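Local coordinates for VC0179-like protein (Escherichia coli, PDB 4XJ6) that probably joins nucleoside triphosphates into cyclic dinucleotides such as cyclic GMP-AMP, as a bacterial homolog of cyclic GMP-AMP synthase that binds magnesium, at residues L329-E332 with F333-G336; A361-E364 with T365-L369. All blocks are in the same frame, centred on the assembly; numbering follows the deposited sequence.

Contact 1 (L329-E332 with F333-G336); sequences LPEE and FNRG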
ATOM      1  N   LEU A 329       9.462 -16.107 -13.386  1.00 29.24           N
ATOM      2  CA  LEU A 329       8.674 -14.891 -13.183  1.00 29.41           C
ATOM      3  C   LEU A 329       8.101 -14.287 -14.476  1.00 28.86           C
ATOM      4  O   LEU A 329       6.937 -13.891 -14.493  1.00 26.92           O
ATOM      5  CB  LEU A 329       9.506 -13.832 -12.455  1.00 29.95           C
ATOM      6  CG  LEU A 329       8.707 -12.633 -11.950  1.00 34.10           C
ATOM      7  CD1 LEU A 329       7.834 -13.029 -10.764  1.00 29.64           C
ATOM      8  CD2 LEU A 329       9.626 -11.475 -11.595  1.00 35.54           C
ATOM      9  N   PRO A 330       8.903 -14.207 -15.560  1.00 27.60           N
ATOM     10  CA  PRO A 330       8.315 -13.621 -16.772  1.00 27.17           C
ATOM     11  C   PRO A 330       7.174 -14.455 -17.355  1.00 32.45           C
ATOM     12  O   PRO A 330       6.259 -13.903 -17.967  1.00 33.17           O
ATOM     13  CB  PRO A 330       9.495 -13.574 -17.747  1.00 23.20           C
ATOM     14  CG  PRO A 330      10.701 -13.608 -16.892  1.00 24.03           C
ATOM     15  CD  PRO A 330      10.343 -14.473 -15.738  1.00 26.02           C
ATOM     16  N   GLU A 331       7.228 -15.769 -17.162  1.00 34.30           N
ATOM     17  CA  GLU A 331       6.199 -16.653 -17.696  1.00 37.54           C
ATOM     18  C   GLU A 331       4.920 -16.564 -16.875  1.00 34.03           C
ATOM     19  O   GLU A 331       3.826 -16.784 -17.392  1.00 36.99           O
ATOM     20  CB  GLU A 331       6.699 -18.095 -17.745  1.00 45.37           C
ATOM     21  CG  GLU A 331       7.875 -18.303 -18.686  1.00 58.40           C
ATOM     22  CD  GLU A 331       7.567 -17.886 -20.114  1.00 68.79           C
ATOM     23  OE1 GLU A 331       6.417 -18.079 -20.567  1.00 72.87           O
ATOM     24  OE2 GLU A 331       8.479 -17.358 -20.784  1.00 72.17           O
ATOM     25  N   GLU A 332       5.063 -16.240 -15.594  1.00 32.11           N
ATOM     26  CA  GLU A 332       3.908 -16.023 -14.734  1.00 32.07           C
ATOM     27  C   GLU A 332       3.097 -14.831 -15.211  1.00 31.00           C
ATOM     28  O   GLU A 332       1.870 -14.895 -15.293  1.00 33.53           O
ATOM     29  CB  GLU A 332       4.343 -15.807 -13.288  1.00 30.42           C
ATOM     30  CG  GLU A 332       4.694 -17.082 -12.572  1.00 32.93           C
ATOM     31  CD  GLU A 332       3.559 -18.082 -12.596  1.00 32.35           C
ATOM     32  OE1 GLU A 332       2.404 -17.681 -12.346  1.00 34.76           O
ATOM     33  OE2 GLU A 332       3.822 -19.268 -12.874  1.00 34.19           O
ATOM     34  N   PHE A 333       3.795 -13.744 -15.524  1.00 22.49           N
ATOM     35  CA  PHE A 333       3.149 -12.528 -16.000  1.00 22.45           C
ATOM     36  C   PHE A 333       2.700 -12.668 -17.451  1.00 28.39           C
ATOM     37  O   PHE A 333       1.820 -11.938 -17.904  1.00 32.83           O
ATOM     38  CB  PHE A 333       4.090 -11.331 -15.839  1.00 21.07           C
ATOM     39  CG  PHE A 333       4.178 -10.819 -14.427  1.00 23.42           C
ATOM     40  CD1 PHE A 333       4.886 -11.515 -13.466  1.00 23.09           C
ATOM     41  CD2 PHE A 333       3.545  -9.640 -14.062  1.00 28.39           C
ATOM     42  CE1 PHE A 333       4.961 -11.049 -12.166  1.00 24.02           C
ATOM     43  CE2 PHE A 333       3.617  -9.167 -12.766  1.00 29.67           C
ATOM     44  CZ  PHE A 333       4.327  -9.877 -11.814  1.00 26.52           C
ATOM     45  N   ASN A 334       3.302 -13.608 -18.175  1.00 30.01           N
ATOM     46  CA  ASN A 334       2.856 -13.934 -19.526  1.00 31.08           C
ATOM     47  C   ASN A 334       1.572 -14.752 -19.488  1.00 30.24           C
ATOM     48  O   ASN A 334       0.726 -14.646 -20.374  1.00 33.46           O
ATOM     49  CB  ASN A 334       3.942 -14.692 -20.291  1.00 24.89           C
ATOM     50  CG  ASN A 334       4.952 -13.763 -20.931  1.00 32.08           C
ATOM     51  OD1 ASN A 334       4.619 -12.646 -21.329  1.00 27.59           O
ATOM     52  ND2 ASN A 334       6.194 -14.221 -21.038  1.00 32.78           N
ATOM     53  N   ARG A 335       1.438 -15.571 -18.450  1.00 24.86           N
ATOM     54  CA  ARG A 335       0.221 -16.343 -18.228  1.00 32.97           C
ATOM     55  C   ARG A 335      -0.903 -15.448 -17.726  1.00 34.06           C
ATOM     56  O   ARG A 335      -2.083 -15.773 -17.864  1.00 36.15           O
ATOM     57  CB  ARG A 335       0.461 -17.463 -17.216  1.00 33.97           C
ATOM     58  CG  ARG A 335       1.249 -18.645 -17.748  1.00 44.42           C
ATOM     59  CD  ARG A 335       1.415 -19.701 -16.666  1.00 50.39           C
ATOM     60  NE  ARG A 335       2.023 -20.925 -17.176  1.00 56.75           N
ATOM     61  CZ  ARG A 335       2.204 -22.024 -16.452  1.00 60.50           C
ATOM     62  NH1 ARG A 335       1.820 -22.053 -15.182  1.00 63.01           N
ATOM     63  NH2 ARG A 335       2.766 -23.096 -16.996  1.00 60.98           N
ATOM     64  N   GLY A 336      -0.524 -14.319 -17.138  1.00 24.12           N
ATOM     65  CA  GLY A 336      -1.477 -13.441 -16.486  1.00 23.81           C
ATOM     66  C   GLY A 336      -1.503 -13.746 -15.003  1.00 23.26           C
ATOM     67  O   GLY A 336      -1.466 -14.910 -14.604  1.00 23.75           O
TER

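Contact 2 (A361-E364 with T365-L369); sequences AIVE and TMEGL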
ATOM      1  N   ALA A 361       7.206  -3.977 -21.369  1.00 29.97           N
ATOM      2  CA  ALA A 361       8.384  -3.342 -20.789  1.00 26.75           C
ATOM      3  C   ALA A 361       8.710  -3.961 -19.436  1.00 24.74           C
ATOM      4  O   ALA A 361       9.875  -4.167 -19.097  1.00 22.45           O
ATOM      5  CB  ALA A 361       8.169  -1.845 -20.651  1.00 23.62           C
ATOM      6  N   ILE A 362       7.666  -4.265 -18.673  1.00 21.17           N
ATOM      7  CA  ILE A 362       7.815  -4.907 -17.374  1.00 25.22           C
ATOM      8  C   ILE A 362       8.354  -6.332 -17.513  1.00 26.54           C
ATOM      9  O   ILE A 362       9.297  -6.720 -16.822  1.00 24.50           O
ATOM     10  CB  ILE A 362       6.472  -4.944 -16.613  1.00 25.14           C
ATOM     11  CG1 ILE A 362       6.022  -3.527 -16.250  1.00 29.89           C
ATOM     12  CG2 ILE A 362       6.592  -5.796 -15.366  1.00 23.83           C
ATOM     13  CD1 ILE A 362       4.684  -3.475 -15.545  1.00 31.11           C
ATOM     14  N   VAL A 363       7.754  -7.100 -18.419  1.00 20.55           N
ATOM     15  CA  VAL A 363       8.124  -8.498 -18.624  1.00 25.10           C
ATOM     16  C   VAL A 363       9.548  -8.628 -19.162  1.00 25.94           C
ATOM     17  O   VAL A 363      10.297  -9.514 -18.748  1.00 21.01           O
ATOM     18  CB  VAL A 363       7.152  -9.197 -19.594  1.00 21.62           C
ATOM     19  CG1 VAL A 363       7.530 -10.660 -19.776  1.00 23.50           C
ATOM     20  CG2 VAL A 363       5.720  -9.077 -19.085  1.00 22.10           C
ATOM     21  N   GLU A 364       9.921  -7.742 -20.079  1.00 21.94           N
ATOM     22  CA  GLU A 364      11.257  -7.776 -20.658  1.00 22.64           C
ATOM     23  C   GLU A 364      12.303  -7.353 -19.633  1.00 33.05           C
ATOM     24  O   GLU A 364      13.459  -7.767 -19.711  1.00 32.77           O
ATOM     25  CB  GLU A 364      11.333  -6.888 -21.899  1.00 23.88           C
ATOM     26  CG  GLU A 364      10.478  -7.385 -23.057  1.00 32.35           C
ATOM     27  CD  GLU A 364      10.910  -6.814 -24.393  1.00 36.71           C
ATOM     28  OE1 GLU A 364      12.044  -6.297 -24.475  1.00 37.62           O
ATOM     29  OE2 GLU A 364      10.121  -6.883 -25.359  1.00 38.38           O
ATOM     30  N   THR A 365      11.894  -6.529 -18.672  1.00 30.42           N
ATOM     31  CA  THR A 365      12.771  -6.166 -17.565  1.00 20.48           C
ATOM     32  C   THR A 365      12.941  -7.362 -16.637  1.00 27.93           C
ATOM     33  O   THR A 365      14.029  -7.621 -16.129  1.00 34.28           O
ATOM     34  CB  THR A 365      12.227  -4.968 -16.758  1.00 22.05           C
ATOM     35  OG1 THR A 365      12.121  -3.819 -17.608  1.00 20.93           O
ATOM     36  CG2 THR A 365      13.156  -4.646 -15.591  1.00 19.63           C
ATOM     37  N   MET A 366      11.849  -8.093 -16.432  1.00 24.69           N
ATOM     38  CA  MET A 366      11.860  -9.292 -15.599  1.00 24.75           C
ATOM     39  C   MET A 366      12.774 -10.364 -16.175  1.00 27.65           C
ATOM     40  O   MET A 366      13.476 -11.055 -15.437  1.00 19.48           O
ATOM     41  CB  MET A 366      10.449  -9.859 -15.442  1.00 18.82           C
ATOM     42  CG  MET A 366       9.534  -9.012 -14.588  1.00 26.14           C
ATOM     43  SD  MET A 366       7.889  -9.728 -14.432  1.00 32.94           S
ATOM     44  CE  MET A 366       7.181  -8.605 -13.236  1.00 17.79           C
ATOM     45  N   GLU A 367      12.756 -10.503 -17.497  1.00 21.10           N
ATOM     46  CA  GLU A 367      13.578 -11.498 -18.178  1.00 21.57           C
ATOM     47  C   GLU A 367      15.067 -11.222 -17.974  1.00 21.76           C
ATOM     48  O   GLU A 367      15.894 -12.128 -18.059  1.00 27.90           O
ATOM     49  CB  GLU A 367      13.245 -11.529 -19.669  1.00 25.13           C
ATOM     50  CG  GLU A 367      11.865 -12.101 -19.979  1.00 31.86           C
ATOM     51  CD  GLU A 367      11.429 -11.852 -21.409  1.00 38.19           C
ATOM     52  OE1 GLU A 367      11.996 -10.947 -22.055  1.00 43.32           O
ATOM     53  OE2 GLU A 367      10.518 -12.561 -21.887  1.00 43.34           O
ATOM     54  N   GLY A 368      15.405  -9.969 -17.690  1.00 22.41           N
ATOM     55  CA  GLY A 368      16.791  -9.595 -17.478  1.00 21.70           C
ATOM     56  C   GLY A 368      17.358 -10.079 -16.154  1.00 26.29           C
ATOM     57  O   GLY A 368      18.571 -10.233 -16.013  1.00 30.45           O
ATOM     58  N   LEU A 369      16.478 -10.320 -15.186  1.00 25.09           N
ATOM     59  CA  LEU A 369      16.899 -10.688 -13.837  1.00 26.93           C
ATOM     60  C   LEU A 369      17.664 -12.009 -13.766  1.00 28.09           C
ATOM     61  O   LEU A 369      18.715 -12.082 -13.130  1.00 27.99           O
ATOM     62  CB  LEU A 369      15.688 -10.761 -12.905  1.00 19.91           C
ATOM     63  CG  LEU A 369      16.005 -11.185 -11.468  1.00 21.06           C
ATOM     64  CD1 LEU A 369      17.062 -10.274 -10.847  1.00 19.48           C
ATOM     65  CD2 LEU A 369      14.746 -11.216 -10.611  1.00 17.70           C
TER

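Contact 1 (L329-E332 with F333-G336)
The last two turns of helix 318-335 bring Leu329 against Phe333 on the buried side of the helix, just before Gly336 ends it. The two side chains lie side by side and point the same way: CD1 of Leu329 rests 3.8 Å from CE1 of Phe333. With CG of Leu329 anti to the backbone N (chi1 -169°), the isobutyl group swings over beside its own carbonyl carbon, on the side where the ring stands one turn later. The ring in turn brings an edge to the backbone, since CD1 of Phe333 is 3.3 Å from O of Leu329, near the ring plane. That same oxygen receives two weak hydrogen bonds, from N of Phe333 at 3.3 Å and from N of Glu332. Shorter, more bent bonds follow, from N of Asn334 to O of Pro330 at 3.0 Å and from N of Arg335 to O of Glu331 at 2.9 Å. Pro330 has no N-H to give and N of Glu331 makes no bond to the preceding turn, so the helix is kinked here, yet both carbonyls still serve the next turn.

On another side, Glu332 crosses Arg335 with the planes of carboxylate and guanidinium 70° apart. OE2 of Glu332 stays 4.1 Å from NH1 of Arg335 and well out of the guanidinium plane, so only charge links them; the salt bridge of Glu332 goes to Arg310. OD1 of Asn334 accepts a hydrogen bond from NH1 of Arg360, a role that the uncharged carbonyl oxygen of an amide can fill. Gly336 follows with positive phi (96°), a conformation in which a CB would jam against the preceding carbonyl oxygen. The chemistry thus divides the helix end: leucine and phenylalanine bury hydrocarbon, while Glu332 and Asn334 tie it to arginines of other parts of the chain.

Contact 2 (A361-E364 with T365-L369)
Thr365 turns its hydroxyl back onto the carbonyl of Ala361 one helical turn earlier, within helix 357-377. OG1 of Thr365 donates to O of Ala361 at 2.7 Å, and N of Thr365 donates to that same O at 3.1 Å. The two donors come from opposite faces of the carbonyl plane, which suits a threonine whose OG1 lies beside its backbone N (chi1 -61°): one residue grips the oxygen twice and satisfies its own hydroxyl inside the helix. The regular ladder continues with N of Met366 bonded to O of Ile362, and N of Glu367 to O of Val363, each at 2.9 Å.

The tight part is the pairing of Ile362 with Met366, side by side and pointing the same way. CE of Met366 meets the branch methyl CG2 of Ile362 at 3.6 Å, because the thioether is extended beyond CG and carries its methyl back along the helix. A long flexible methionine and a branched isoleucine suit such a greasy side. Glu364 and Glu367 belong to the looser, exposed side, where two acids can probably be solvated. They cross with their carboxylate planes 22° apart, but OE1 of Glu364 remains 5.2 Å from OE1 of Glu367, and the like charges probably repel mildly. The nearer approach is to backbone, with OE1 of Glu367 3.5 Å from CA of Glu364.

Among its neighbours, the helix meets helix 318-335 through Met366, which touches Leu329 and Phe333, with Glu367 on Pro330 beside it. Met366 also touches Trp285 of helix 274-289, as do Thr365 and the buried Leu369, while Ile362 reaches the loop residues Pro295 and Phe349. The segment thus packs on helix 318-335, helix 274-289 and the loops that carry Pro295 and Phe349.

How the contacts relate
Contact 1 comes first along the chain, near the end of helix 318-335, and contact 2 lies in helix 357-377, the next helix. Both fall within the C-terminal domain of the cyclic GMP-AMP synthase family, with centres about 10 Å apart. They touch directly: CZ of Phe333 packs 3.4 Å from CE of Met366, and CB of Pro330 lies 3.6 Å from CG of Glu367. Met366 thus takes part both in its own helix's contact and in the seam between the two helices. The side chains of Phe333 and Ile362 lie about 11 and 12 Å from a bound 3'-deoxy-GTP, so the pair comes within about 12 Å of a bound nucleotide.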